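Local coordinates for protein EchA1_1 (Mycobacterium avium subsp. paratuberculosis, PDB 3R9T) that probably catalyses the reversible hydration of trans-2-enoyl-CoA thioesters to (3S)-3-hydroxyacyl-CoA in fatty acid metabolism, as a member of the enoyl-CoA hydratase/isomerase family, at residues V41-E46 and L82-H87; Y95-I100 and G228-W233; I105-G110 and G190-A195; L172-A177 and G181-V186. All blocks are in the same frame, centred on the assembly; numbering follows the deposited sequence.

Interaction 1 of 4, residues V41-E46 and L82-H87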
loop_
_atom_site.group_PDB
_atom_site.type_symbol
_atom_site.label_atom_id
_atom_site.label_comp_id
_atom_site.label_asym_id
_atom_site.label_seq_id
_atom_site.Cartn_x
_atom_site.Cartn_y
_atom_site.Cartn_z
ATOM N N VAL B 41 -13.439 -4.377 -26.783
ATOM C CA VAL B 41 -12.353 -4.568 -25.834
ATOM C C VAL B 41 -12.426 -5.957 -25.179
ATOM O O VAL B 41 -11.430 -6.702 -25.122
ATOM C CB VAL B 41 -12.349 -3.430 -24.784
ATOM C CG1 VAL B 41 -11.403 -3.777 -23.611
ATOM C CG2 VAL B 41 -11.985 -2.063 -25.441
ATOM N N GLY B 42 -13.615 -6.306 -24.700
ATOM C CA GLY B 42 -13.839 -7.570 -24.029
ATOM C C GLY B 42 -13.565 -8.763 -24.925
ATOM O O GLY B 42 -12.888 -9.695 -24.522
ATOM N N ASP B 43 -14.072 -8.753 -26.152
ATOM C CA ASP B 43 -13.802 -9.875 -27.058
ATOM C C ASP B 43 -12.300 -10.013 -27.384
ATOM O O ASP B 43 -11.774 -11.125 -27.438
ATOM C CB ASP B 43 -14.628 -9.751 -28.347
ATOM C CG ASP B 43 -16.130 -9.917 -28.118
ATOM O OD1 ASP B 43 -16.564 -10.311 -27.014
ATOM O OD2 ASP B 43 -16.883 -9.648 -29.078
ATOM N N ALA B 44 -11.622 -8.883 -27.587
ATOM C CA ALA B 44 -10.183 -8.867 -27.904
ATOM C C ALA B 44 -9.362 -9.405 -26.735
ATOM O O ALA B 44 -8.434 -10.192 -26.918
ATOM C CB ALA B 44 -9.729 -7.455 -28.268
ATOM N N LEU B 45 -9.705 -8.996 -25.520
ATOM C CA LEU B 45 -9.050 -9.570 -24.341
ATOM C C LEU B 45 -9.246 -11.079 -24.252
ATOM O O LEU B 45 -8.314 -11.813 -23.916
ATOM C CB LEU B 45 -9.596 -8.952 -23.061
ATOM C CG LEU B 45 -9.028 -7.646 -22.542
ATOM C CD1 LEU B 45 -9.707 -7.346 -21.201
ATOM C CD2 LEU B 45 -7.504 -7.705 -22.378
ATOM N N GLU B 46 -10.458 -11.544 -24.534
ATOM C CA GLU B 46 -10.752 -12.975 -24.476
ATOM C C GLU B 46 -9.913 -13.720 -25.522
ATOM O O GLU B 46 -9.378 -14.799 -25.252
ATOM C CB GLU B 46 -12.276 -13.206 -24.638
ATOM C CG GLU B 46 -12.745 -14.624 -24.944
ATOM C CD GLU B 46 -14.252 -14.696 -25.228
ATOM O OE1 GLU B 46 -14.967 -15.410 -24.491
ATOM O OE2 GLU B 46 -14.725 -14.035 -26.182
ATOM N N LEU B 82 -23.311 -0.038 -19.727
ATOM C CA LEU B 82 -22.064 0.344 -20.381
ATOM C C LEU B 82 -21.231 -0.873 -20.714
ATOM O O LEU B 82 -20.319 -0.798 -21.536
ATOM C CB LEU B 82 -21.287 1.314 -19.496
ATOM C CG LEU B 82 -22.061 2.618 -19.219
ATOM C CD1 LEU B 82 -21.206 3.591 -18.435
ATOM C CD2 LEU B 82 -22.582 3.282 -20.500
ATOM N N TYR B 83 -21.587 -1.998 -20.107
ATOM C CA TYR B 83 -20.780 -3.200 -20.156
ATOM C C TYR B 83 -21.011 -4.016 -21.423
ATOM O O TYR B 83 -21.859 -3.670 -22.245
ATOM C CB TYR B 83 -21.003 -4.031 -18.883
ATOM C CG TYR B 83 -22.420 -4.513 -18.617
ATOM C CD1 TYR B 83 -22.980 -5.542 -19.371
ATOM C CD2 TYR B 83 -23.182 -3.983 -17.570
ATOM C CE1 TYR B 83 -24.275 -6.012 -19.127
ATOM C CE2 TYR B 83 -24.487 -4.450 -17.314
ATOM C CZ TYR B 83 -25.025 -5.467 -18.100
ATOM O OH TYR B 83 -26.304 -5.953 -17.867
ATOM N N HIS B 84 -20.206 -5.061 -21.598
ATOM C CA HIS B 84 -20.381 -5.991 -22.718
ATOM C C HIS B 84 -21.727 -6.661 -22.495
ATOM O O HIS B 84 -21.914 -7.298 -21.469
ATOM C CB HIS B 84 -19.277 -7.046 -22.703
ATOM C CG HIS B 84 -19.216 -7.914 -23.920
ATOM N ND1 HIS B 84 -20.317 -8.554 -24.447
ATOM C CD2 HIS B 84 -18.161 -8.298 -24.680
ATOM C CE1 HIS B 84 -19.952 -9.263 -25.501
ATOM N NE2 HIS B 84 -18.647 -9.131 -25.661
ATOM N N PRO B 85 -22.668 -6.515 -23.444
ATOM C CA PRO B 85 -24.009 -7.040 -23.132
ATOM C C PRO B 85 -24.089 -8.538 -22.825
ATOM O O PRO B 85 -25.016 -8.952 -22.133
ATOM C CB PRO B 85 -24.841 -6.738 -24.392
ATOM C CG PRO B 85 -23.977 -5.999 -25.327
ATOM C CD PRO B 85 -22.593 -5.876 -24.770
ATOM N N ASP B 86 -23.159 -9.335 -23.343
ATOM C CA ASP B 86 -23.147 -10.778 -23.065
ATOM C C ASP B 86 -22.235 -11.223 -21.931
ATOM O O ASP B 86 -22.211 -12.411 -21.565
ATOM C CB ASP B 86 -22.775 -11.507 -24.324
ATOM C CG ASP B 86 -23.803 -11.318 -25.394
ATOM O OD1 ASP B 86 -24.983 -11.026 -25.071
ATOM O OD2 ASP B 86 -23.411 -11.449 -26.553
ATOM N N HIS B 87 -21.511 -10.260 -21.369
ATOM C CA HIS B 87 -20.520 -10.533 -20.343
ATOM C C HIS B 87 -20.569 -9.460 -19.261
ATOM O O HIS B 87 -19.604 -8.710 -19.071
ATOM C CB HIS B 87 -19.130 -10.606 -20.974
ATOM C CG HIS B 87 -18.925 -11.820 -21.824
ATOM N ND1 HIS B 87 -18.854 -13.088 -21.292
ATOM C CD2 HIS B 87 -18.803 -11.963 -23.165
ATOM C CE1 HIS B 87 -18.685 -13.962 -22.268
ATOM N NE2 HIS B 87 -18.639 -13.304 -23.413
HETATM O O HOH W 1 -17.414 -15.363 -25.203
#
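Asp-43 and His-84 meet at about a right angle, the carboxylate of the helix residue presented to the edge of the imidazole. The acceptor lies close to the ring plane, but the carboxylate is turned 55° from that plane, and OD1 is met from above its own carboxylate group. His-84 NE2 donates to Asp-43 OD1 over 2.7 Å, with an N-H...O angle of 152°. A chi1 of -170° swings the imidazole away from the backbone N and across to helix 35-50, with His-84 CD2 4.4 Å from Gly-42 CA.

The other ring nitrogen is engaged as well. A type I turn from His-84 to His-87 brings Asp-86 N round to donate to His-84 ND1 at 3.1 Å, while His-87 CD2 sits 3.7 Å above one face of the His-84 ring, over its centre. Trp-90 meets His-84 nearly perpendicularly and stacks with His-87.

A second link runs through one water, which donates to Glu-46 OE1 and lies 3.0 Å from His-87 NE2, in a bond whose direction is not settled; His-87 ND1 is hydrogen-bonded to Glu-89. Leu-82, in the same loop, touches the benzoic acid in the ligand pocket.

Chemically, His-84 donates through one nitrogen and accepts through the other, a pattern consistent with the neutral tautomer protonated at NE2. Two bonds at its edge and a ring over its face fix its rotation, giving the loop a polar attachment to the helix.

Interaction 2 of 4, residues Y95-I100 and G228-W233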
loop_
_atom_site.group_PDB
_atom_site.type_symbol
_atom_site.label_atom_id
_atom_site.label_comp_id
_atom_site.label_asym_id
_atom_site.label_seq_id
_atom_site.Cartn_x
_atom_site.Cartn_y
_atom_site.Cartn_z
ATOM N N TYR B 95 -13.541 -4.812 -19.344
ATOM C CA TYR B 95 -12.115 -4.727 -18.999
ATOM C C TYR B 95 -11.800 -4.746 -17.505
ATOM O O TYR B 95 -10.886 -5.440 -17.093
ATOM C CB TYR B 95 -11.520 -3.449 -19.609
ATOM C CG TYR B 95 -10.003 -3.336 -19.590
ATOM C CD1 TYR B 95 -9.240 -3.878 -20.617
ATOM C CD2 TYR B 95 -9.331 -2.660 -18.569
ATOM C CE1 TYR B 95 -7.871 -3.779 -20.636
ATOM C CE2 TYR B 95 -7.935 -2.573 -18.566
ATOM C CZ TYR B 95 -7.210 -3.100 -19.634
ATOM O OH TYR B 95 -5.832 -3.045 -19.684
ATOM N N VAL B 96 -12.533 -3.969 -16.706
ATOM C CA VAL B 96 -12.118 -3.705 -15.309
ATOM C C VAL B 96 -12.308 -4.868 -14.335
ATOM O O VAL B 96 -11.703 -4.879 -13.250
ATOM C CB VAL B 96 -12.749 -2.433 -14.715
ATOM C CG1 VAL B 96 -12.412 -1.210 -15.554
ATOM C CG2 VAL B 96 -14.267 -2.601 -14.499
ATOM N N ARG B 97 -13.151 -5.830 -14.708
ATOM C CA ARG B 97 -13.316 -7.085 -13.966
ATOM C C ARG B 97 -13.102 -8.267 -14.913
ATOM O O ARG B 97 -13.803 -9.268 -14.834
ATOM C CB ARG B 97 -14.720 -7.148 -13.353
ATOM C CG ARG B 97 -14.886 -8.074 -12.196
ATOM C CD ARG B 97 -16.272 -7.817 -11.590
ATOM N NE ARG B 97 -16.557 -8.598 -10.399
ATOM C CZ ARG B 97 -17.731 -8.593 -9.766
ATOM N NH1 ARG B 97 -18.743 -7.850 -10.215
ATOM N NH2 ARG B 97 -17.902 -9.340 -8.680
ATOM N N HIS B 98 -12.125 -8.133 -15.802
ATOM C CA HIS B 98 -11.813 -9.137 -16.809
ATOM C C HIS B 98 -10.353 -9.559 -16.683
ATOM O O HIS B 98 -9.505 -9.146 -17.458
ATOM C CB HIS B 98 -12.077 -8.555 -18.190
ATOM C CG HIS B 98 -12.076 -9.557 -19.297
ATOM N ND1 HIS B 98 -12.525 -9.234 -20.560
ATOM C CD2 HIS B 98 -11.699 -10.858 -19.348
ATOM C CE1 HIS B 98 -12.425 -10.296 -21.340
ATOM N NE2 HIS B 98 -11.928 -11.293 -20.631
ATOM N N PHE B 99 -10.080 -10.403 -15.705
ATOM C CA PHE B 99 -8.740 -10.886 -15.486
ATOM C C PHE B 99 -8.323 -11.805 -16.630
ATOM O O PHE B 99 -9.045 -12.755 -16.994
ATOM C CB PHE B 99 -8.618 -11.664 -14.169
ATOM C CG PHE B 99 -7.228 -12.188 -13.935
ATOM C CD1 PHE B 99 -6.262 -11.374 -13.366
ATOM C CD2 PHE B 99 -6.869 -13.460 -14.366
ATOM C CE1 PHE B 99 -4.951 -11.830 -13.194
ATOM C CE2 PHE B 99 -5.567 -13.939 -14.185
ATOM C CZ PHE B 99 -4.615 -13.121 -13.598
ATOM N N ILE B 100 -7.145 -11.509 -17.169
ATOM C CA ILE B 100 -6.425 -12.399 -18.068
ATOM C C ILE B 100 -5.002 -12.623 -17.550
ATOM O O ILE B 100 -4.422 -11.773 -16.869
ATOM C CB ILE B 100 -6.419 -11.908 -19.544
ATOM C CG1 ILE B 100 -5.560 -10.651 -19.739
ATOM C CG2 ILE B 100 -7.867 -11.742 -20.043
ATOM C CD1 ILE B 100 -5.248 -10.379 -21.228
ATOM N N GLY B 228 -9.834 -10.858 -3.823
ATOM C CA GLY B 228 -9.807 -9.731 -2.906
ATOM C C GLY B 228 -10.656 -8.545 -3.331
ATOM O O GLY B 228 -11.005 -7.711 -2.492
ATOM N N ASP B 229 -10.996 -8.459 -4.622
ATOM C CA ASP B 229 -11.836 -7.363 -5.122
ATOM C C ASP B 229 -13.337 -7.554 -4.898
ATOM O O ASP B 229 -14.118 -6.598 -5.039
ATOM C CB ASP B 229 -11.624 -7.155 -6.622
ATOM C CG ASP B 229 -10.279 -6.565 -6.966
ATOM O OD1 ASP B 229 -9.536 -6.106 -6.053
ATOM O OD2 ASP B 229 -9.987 -6.564 -8.193
ATOM N N GLU B 230 -13.751 -8.769 -4.563
ATOM C CA GLU B 230 -15.177 -9.079 -4.514
ATOM C C GLU B 230 -15.958 -8.217 -3.508
ATOM O O GLU B 230 -17.023 -7.700 -3.848
ATOM C CB GLU B 230 -15.399 -10.580 -4.333
ATOM C CG GLU B 230 -14.879 -11.359 -5.550
ATOM C CD GLU B 230 -15.550 -10.913 -6.849
ATOM O OE1 GLU B 230 -14.862 -10.420 -7.772
ATOM O OE2 GLU B 230 -16.787 -11.022 -6.936
ATOM N N PRO B 231 -15.398 -7.986 -2.309
ATOM C CA PRO B 231 -16.115 -7.107 -1.383
ATOM C C PRO B 231 -16.226 -5.677 -1.904
ATOM O O PRO B 231 -17.261 -5.052 -1.725
ATOM C CB PRO B 231 -15.278 -7.179 -0.100
ATOM C CG PRO B 231 -14.589 -8.506 -0.198
ATOM C CD PRO B 231 -14.264 -8.652 -1.653
ATOM N N GLY B 232 -15.174 -5.188 -2.546
ATOM C CA GLY B 232 -15.196 -3.873 -3.180
ATOM C C GLY B 232 -16.265 -3.751 -4.241
ATOM O O GLY B 232 -16.993 -2.757 -4.274
ATOM N N TRP B 233 -16.355 -4.754 -5.117
ATOM C CA TRP B 233 -17.404 -4.761 -6.139
ATOM C C TRP B 233 -18.787 -4.794 -5.513
ATOM O O TRP B 233 -19.686 -4.073 -5.942
ATOM C CB TRP B 233 -17.245 -5.931 -7.099
ATOM C CG TRP B 233 -16.080 -5.778 -8.050
ATOM C CD1 TRP B 233 -15.019 -6.638 -8.181
ATOM C CD2 TRP B 233 -15.857 -4.723 -9.008
ATOM N NE1 TRP B 233 -14.154 -6.179 -9.136
ATOM C CE2 TRP B 233 -14.642 -5.015 -9.666
ATOM C CE3 TRP B 233 -16.552 -3.558 -9.365
ATOM C CZ2 TRP B 233 -14.106 -4.195 -10.663
ATOM C CZ3 TRP B 233 -16.009 -2.736 -10.365
ATOM C CH2 TRP B 233 -14.793 -3.056 -10.989
#
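Arg-97 NH2 reaches Glu-230 OE2 over 2.7 Å, the shortest polar link between the two segments and the core of a salt bridge. The oxygen is approached on its syn side, 21° out of the carboxylate plane, and lies practically in the guanidinium plane. NH2 also makes a weak bond to Glu-230 OE1 at 3.4 Å, so the carboxylate faces the arginine edge with both oxygens. Glu-230 attains this position by a bend in its chain (chi2 -58°), which curls its end back toward the loop.

While its edge is occupied by the acid, a face of the same guanidinium lies flat on Trp-233. The centres are 4.0 Å apart and the planes differ by 19°. Arg-97 CZ also makes an off-centre cation-pi contact with the five-membered ring; the closest atoms are Arg-97 NE and Trp-233 CD1, 3.3 Å apart. Extended from CG to NE, the arginine runs along the indole in the opposite direction to the tryptophan side chain, and its CD makes a CH-pi contact 3.7 Å from the centroid of the five-membered ring. Farther along the indole, Val-96 CG2 packs on Trp-233 CH2 at 3.6 Å, while Phe-151 meets the tryptophan edge-to-face.

The positive charge is probably balanced at the edge by Glu-230, while the indole covers one face. Arg-152 adds a further tie, bonding both Val-96 O and Asp-229. Together these contacts combine a cation-pi stack with a salt bridge; here, in a crotonase-family domain, they fasten the loop before strand 104-108 to the first turn of helix 230-243, whose Met-240 lines the ligand pocket.

Interaction 3 of 4, residues I105-G110 and G190-A195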
loop_
_atom_site.group_PDB
_atom_site.type_symbol
_atom_site.label_atom_id
_atom_site.label_comp_id
_atom_site.label_asym_id
_atom_site.label_seq_id
_atom_site.Cartn_x
_atom_site.Cartn_y
_atom_site.Cartn_z
ATOM N N ILE B 105 -1.032 -3.444 -20.543
ATOM C CA ILE B 105 -0.382 -2.166 -20.432
ATOM C C ILE B 105 -1.315 -1.145 -21.036
ATOM O O ILE B 105 -1.665 -1.243 -22.215
ATOM C CB ILE B 105 0.930 -2.155 -21.235
ATOM C CG1 ILE B 105 1.857 -3.292 -20.789
ATOM C CG2 ILE B 105 1.586 -0.741 -21.173
ATOM C CD1 ILE B 105 3.039 -3.518 -21.760
ATOM N N ALA B 106 -1.706 -0.160 -20.245
ATOM C CA ALA B 106 -2.459 0.975 -20.737
ATOM C C ALA B 106 -1.512 2.002 -21.349
ATOM O O ALA B 106 -0.582 2.444 -20.694
ATOM C CB ALA B 106 -3.212 1.603 -19.596
ATOM N N ALA B 107 -1.732 2.350 -22.611
ATOM C CA ALA B 107 -0.939 3.351 -23.268
ATOM C C ALA B 107 -1.809 4.589 -23.386
ATOM O O ALA B 107 -2.636 4.704 -24.312
ATOM C CB ALA B 107 -0.508 2.854 -24.615
ATOM N N VAL B 108 -1.651 5.467 -22.402
ATOM C CA VAL B 108 -2.513 6.620 -22.212
ATOM C C VAL B 108 -2.036 7.793 -23.056
ATOM O O VAL B 108 -1.038 8.456 -22.737
ATOM C CB VAL B 108 -2.593 6.956 -20.746
ATOM C CG1 VAL B 108 -3.467 8.158 -20.542
ATOM C CG2 VAL B 108 -3.142 5.722 -19.984
ATOM N N ASN B 109 -2.762 8.001 -24.155
ATOM C CA ASN B 109 -2.389 8.956 -25.187
ATOM C C ASN B 109 -2.923 10.367 -24.929
ATOM O O ASN B 109 -2.508 11.323 -25.576
ATOM C CB ASN B 109 -2.849 8.451 -26.565
ATOM C CG ASN B 109 -4.314 8.091 -26.597
ATOM O OD1 ASN B 109 -4.764 7.209 -25.852
ATOM N ND2 ASN B 109 -5.078 8.772 -27.462
ATOM N N GLY B 110 -3.862 10.501 -24.003
ATOM C CA GLY B 110 -4.362 11.821 -23.626
ATOM C C GLY B 110 -5.277 11.739 -22.424
ATOM O O GLY B 110 -4.983 11.014 -21.478
ATOM N N GLY B 190 3.067 12.112 -28.157
ATOM C CA GLY B 190 2.880 11.310 -29.367
ATOM C C GLY B 190 3.567 9.951 -29.429
ATOM O O GLY B 190 3.350 9.197 -30.388
ATOM N N SER B 191 4.388 9.627 -28.429
ATOM C CA SER B 191 5.211 8.398 -28.469
ATOM C C SER B 191 4.666 7.268 -27.583
ATOM O O SER B 191 5.354 6.258 -27.370
ATOM C CB SER B 191 6.671 8.695 -28.075
ATOM O OG SER B 191 6.822 8.970 -26.690
ATOM N N VAL B 192 3.439 7.413 -27.083
ATOM C CA VAL B 192 2.952 6.485 -26.041
ATOM C C VAL B 192 2.802 5.037 -26.526
ATOM O O VAL B 192 3.140 4.109 -25.792
ATOM C CB VAL B 192 1.673 6.967 -25.304
ATOM C CG1 VAL B 192 0.394 6.622 -26.084
ATOM C CG2 VAL B 192 1.620 6.330 -23.923
ATOM N N LEU B 193 2.364 4.826 -27.764
ATOM C CA LEU B 193 2.244 3.455 -28.255
ATOM C C LEU B 193 3.601 2.775 -28.406
ATOM O O LEU B 193 3.783 1.630 -27.966
ATOM C CB LEU B 193 1.452 3.390 -29.560
ATOM C CG LEU B 193 1.190 1.968 -30.078
ATOM C CD1 LEU B 193 0.557 1.042 -29.012
ATOM C CD2 LEU B 193 0.325 2.011 -31.338
ATOM N N ASP B 194 4.552 3.461 -29.040
ATOM C CA ASP B 194 5.898 2.908 -29.171
ATOM C C ASP B 194 6.530 2.583 -27.818
ATOM O O ASP B 194 7.144 1.526 -27.658
ATOM C CB ASP B 194 6.817 3.847 -29.954
ATOM C CG ASP B 194 6.574 3.801 -31.448
ATOM O OD1 ASP B 194 5.956 2.837 -31.958
ATOM O OD2 ASP B 194 7.030 4.748 -32.122
ATOM N N ALA B 195 6.357 3.485 -26.851
ATOM C CA ALA B 195 6.890 3.281 -25.509
ATOM C C ALA B 195 6.239 2.072 -24.849
ATOM O O ALA B 195 6.911 1.269 -24.184
ATOM C CB ALA B 195 6.672 4.524 -24.668
#
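Val-192 lies over the face of one peptide and beside the stem of a carboxamide, where helix 192-204 packs on the central sheet of the crotonase fold. Over one face of the Ala-107 to Val-108 peptide sits Val-192 CG2, about 3.5 Å above the plane. The other flat group, the carboxamide of Asn-109, is bonded through its edges to neighbouring backbone: OD1 takes the N-H of Gly-61, and ND2 gives to the carbonyls of Gly-63 and Ser-66. Asn-109 therefore offers Val-192 its aliphatic stem, not its amide.

The first turn of the helix packs on the end of strand 104-108, an inner strand hydrogen-bonded to 56-61 and 125-129. Alternation along the strand sorts the residues: Ala-107 turns its CB toward the helix, whereas Val-108 points its side chain to the other face of the sheet, against Phe-67 and Ala-132. The small Ala-107 lets the helix come close: Ala-107 CA and Val-192 CA are 5.7 Å apart.

Val-192 spreads both branches over this ground. A chi1 of 83° sets CG1 between the backbone N and the carbonyl carbon and leaves CG2 on the far side from N, so that CG2 covers the peptide and CG1 reaches Asn-109. Val-192 CG2 comes within 3.6 Å of Val-108 O, and Val-127 of the adjoining strand completes the seat. The contact is van der Waals packing among buried residues. The other branch of Val-192 finishes the grip: Val-192 CG1 rests 3.7 Å from Asn-109 CA and 3.8 Å from Asn-109 CB.

Interaction 4 of 4, residues L172-A177 and G181-V186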
loop_
_atom_site.group_PDB
_atom_site.type_symbol
_atom_site.label_atom_id
_atom_site.label_comp_id
_atom_site.label_asym_id
_atom_site.label_seq_id
_atom_site.Cartn_x
_atom_site.Cartn_y
_atom_site.Cartn_z
ATOM N N LEU B 172 -5.155 14.885 -11.748
ATOM C CA LEU B 172 -3.777 14.569 -11.389
ATOM C C LEU B 172 -2.985 14.590 -12.701
ATOM O O LEU B 172 -3.431 13.981 -13.679
ATOM C CB LEU B 172 -3.755 13.157 -10.766
ATOM C CG LEU B 172 -2.471 12.643 -10.115
ATOM C CD1 LEU B 172 -2.195 13.338 -8.786
ATOM C CD2 LEU B 172 -2.544 11.137 -9.917
ATOM N N SER B 173 -1.853 15.302 -12.760
ATOM C CA SER B 173 -1.004 15.256 -13.961
ATOM C C SER B 173 -0.341 13.897 -14.148
ATOM O O SER B 173 -0.220 13.109 -13.218
ATOM C CB SER B 173 0.106 16.314 -13.917
ATOM O OG SER B 173 1.004 16.081 -12.844
ATOM N N ALA B 174 0.133 13.645 -15.355
ATOM C CA ALA B 174 0.882 12.420 -15.630
ATOM C C ALA B 174 2.126 12.352 -14.754
ATOM O O ALA B 174 2.432 11.316 -14.177
ATOM C CB ALA B 174 1.256 12.338 -17.094
ATOM N N ALA B 175 2.805 13.474 -14.609
ATOM C CA ALA B 175 3.981 13.523 -13.773
ATOM C C ALA B 175 3.669 13.176 -12.312
ATOM O O ALA B 175 4.386 12.401 -11.697
ATOM C CB ALA B 175 4.592 14.890 -13.857
ATOM N N ALA B 176 2.600 13.751 -11.768
ATOM C CA ALA B 176 2.242 13.481 -10.367
ATOM C C ALA B 176 1.827 12.009 -10.213
ATOM O O ALA B 176 2.171 11.357 -9.217
ATOM C CB ALA B 176 1.118 14.410 -9.887
ATOM N N ALA B 177 1.100 11.494 -11.201
ATOM C CA ALA B 177 0.719 10.079 -11.192
ATOM C C ALA B 177 1.951 9.203 -11.166
ATOM O O ALA B 177 2.008 8.228 -10.412
ATOM C CB ALA B 177 -0.146 9.740 -12.388
ATOM N N GLY B 181 3.702 6.611 -8.009
ATOM C CA GLY B 181 3.891 5.183 -8.330
ATOM C C GLY B 181 2.658 4.565 -8.943
ATOM O O GLY B 181 2.542 3.350 -9.136
ATOM N N LEU B 182 1.737 5.428 -9.304
ATOM C CA LEU B 182 0.518 5.020 -9.981
ATOM C C LEU B 182 0.546 4.656 -11.490
ATOM O O LEU B 182 -0.304 3.891 -12.000
ATOM C CB LEU B 182 -0.437 6.167 -9.857
ATOM C CG LEU B 182 -1.766 5.961 -10.575
ATOM C CD1 LEU B 182 -2.526 4.769 -9.925
ATOM C CD2 LEU B 182 -2.611 7.226 -10.566
ATOM N N ILE B 183 1.401 5.332 -12.228
ATOM C CA ILE B 183 1.725 4.927 -13.584
ATOM C C ILE B 183 3.213 4.668 -13.541
ATOM O O ILE B 183 3.902 5.069 -12.581
ATOM C CB ILE B 183 1.332 5.970 -14.641
ATOM C CG1 ILE B 183 2.175 7.242 -14.508
ATOM C CG2 ILE B 183 -0.188 6.259 -14.566
ATOM C CD1 ILE B 183 1.990 8.199 -15.690
ATOM N N ASN B 184 3.707 4.003 -14.580
ATOM C CA ASN B 184 5.108 3.591 -14.647
ATOM C C ASN B 184 6.060 4.576 -15.290
ATOM O O ASN B 184 7.223 4.687 -14.849
ATOM C CB ASN B 184 5.196 2.265 -15.372
ATOM C CG ASN B 184 4.509 1.153 -14.608
ATOM O OD1 ASN B 184 3.340 0.859 -14.852
ATOM N ND2 ASN B 184 5.217 0.557 -13.647
ATOM N N GLU B 185 5.582 5.262 -16.320
ATOM C CA GLU B 185 6.456 6.120 -17.084
ATOM C C GLU B 185 5.695 7.184 -17.874
ATOM O O GLU B 185 4.536 7.009 -18.241
ATOM C CB GLU B 185 7.356 5.238 -17.940
ATOM C CG GLU B 185 6.857 4.900 -19.250
ATOM C CD GLU B 185 7.956 4.312 -20.115
ATOM O OE1 GLU B 185 7.603 3.525 -20.986
ATOM O OE2 GLU B 185 9.159 4.609 -19.930
ATOM N N VAL B 186 6.370 8.315 -18.053
ATOM C CA VAL B 186 5.852 9.457 -18.765
ATOM C C VAL B 186 6.738 9.618 -19.972
ATOM O O VAL B 186 7.972 9.579 -19.841
ATOM C CB VAL B 186 5.871 10.726 -17.895
ATOM C CG1 VAL B 186 5.273 11.889 -18.651
ATOM C CG2 VAL B 186 5.045 10.496 -16.612
#
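Between strand 172-173 and strand 185-187 the backbone makes one short helix, 174-180, and then turns sharply at Gly-181, whose positive phi of 95° marks a Schellman motif. Such a helical linker ties the two sheets of this crotonase domain: strand 172-173 pairs with 133-135, and strand 185-187 borders 125-129 at an edge of the larger sheet.

Both helix ends are capped. At the start, Ser-173 OG accepts from Ala-176 N at 3.0 Å as an N-cap. At the finish, the consecutive N-H groups of Gly-181, Leu-182 and Ile-183 converge weakly on one carbonyl oxygen, Ala-177 O, as the chain reverses; the shortest of these bonds is 3.0 Å, from Leu-182 N to Ala-177 O.

The side chains then fold back onto the helix. Leu-182, with CG anti to the backbone N (chi1 177°), sends CD2 to a point 4.0 Å from Ala-177 CB; the same Leu-182 CD2 lies 4.0 Å from Leu-172 CD2, the two side chains crossing obliquely. Ile-183 lays its CG1 beside the same alanine, 4.0 Å from Ala-177 CB, and also touches Phe-134 of strand 133-135. Alanines on this side of the helix allow the branched residues to approach closely. Asn-184 faces away instead, its ND2 bonded to Lys-160 O of a second subunit, which places the chain leaving the turn at a subunit interface.

Near the first turn two methyls pack against one backbone oxygen: Ile-183 CD1 lies 3.5 Å and Val-186 CG2 3.7 Å from Ala-174 O.

Along the chain, interaction 1 closes before the others open, and interaction 2 spans both remaining contacts: interaction 4 is nested within interaction 3, and interaction 3 within interaction 2. Interactions 1 and 2, with centres about 14 Å apart, touch where Leu-45 of helix 35-50 packs on Tyr-95, His-98 and Ile-100; they hold two separate parts of the long loop between helix 73-77 and strand 104-108. Interactions 3 and 4, centres about 13 Å apart, share the six-stranded sheet and meet where Ala-195 packs on Glu-185. Centres of interactions 1 and 4 lie about 28 Å apart, on opposite sides of the chain's centre, so one contact lies by the pocket-side loop and the other by a subunit interface.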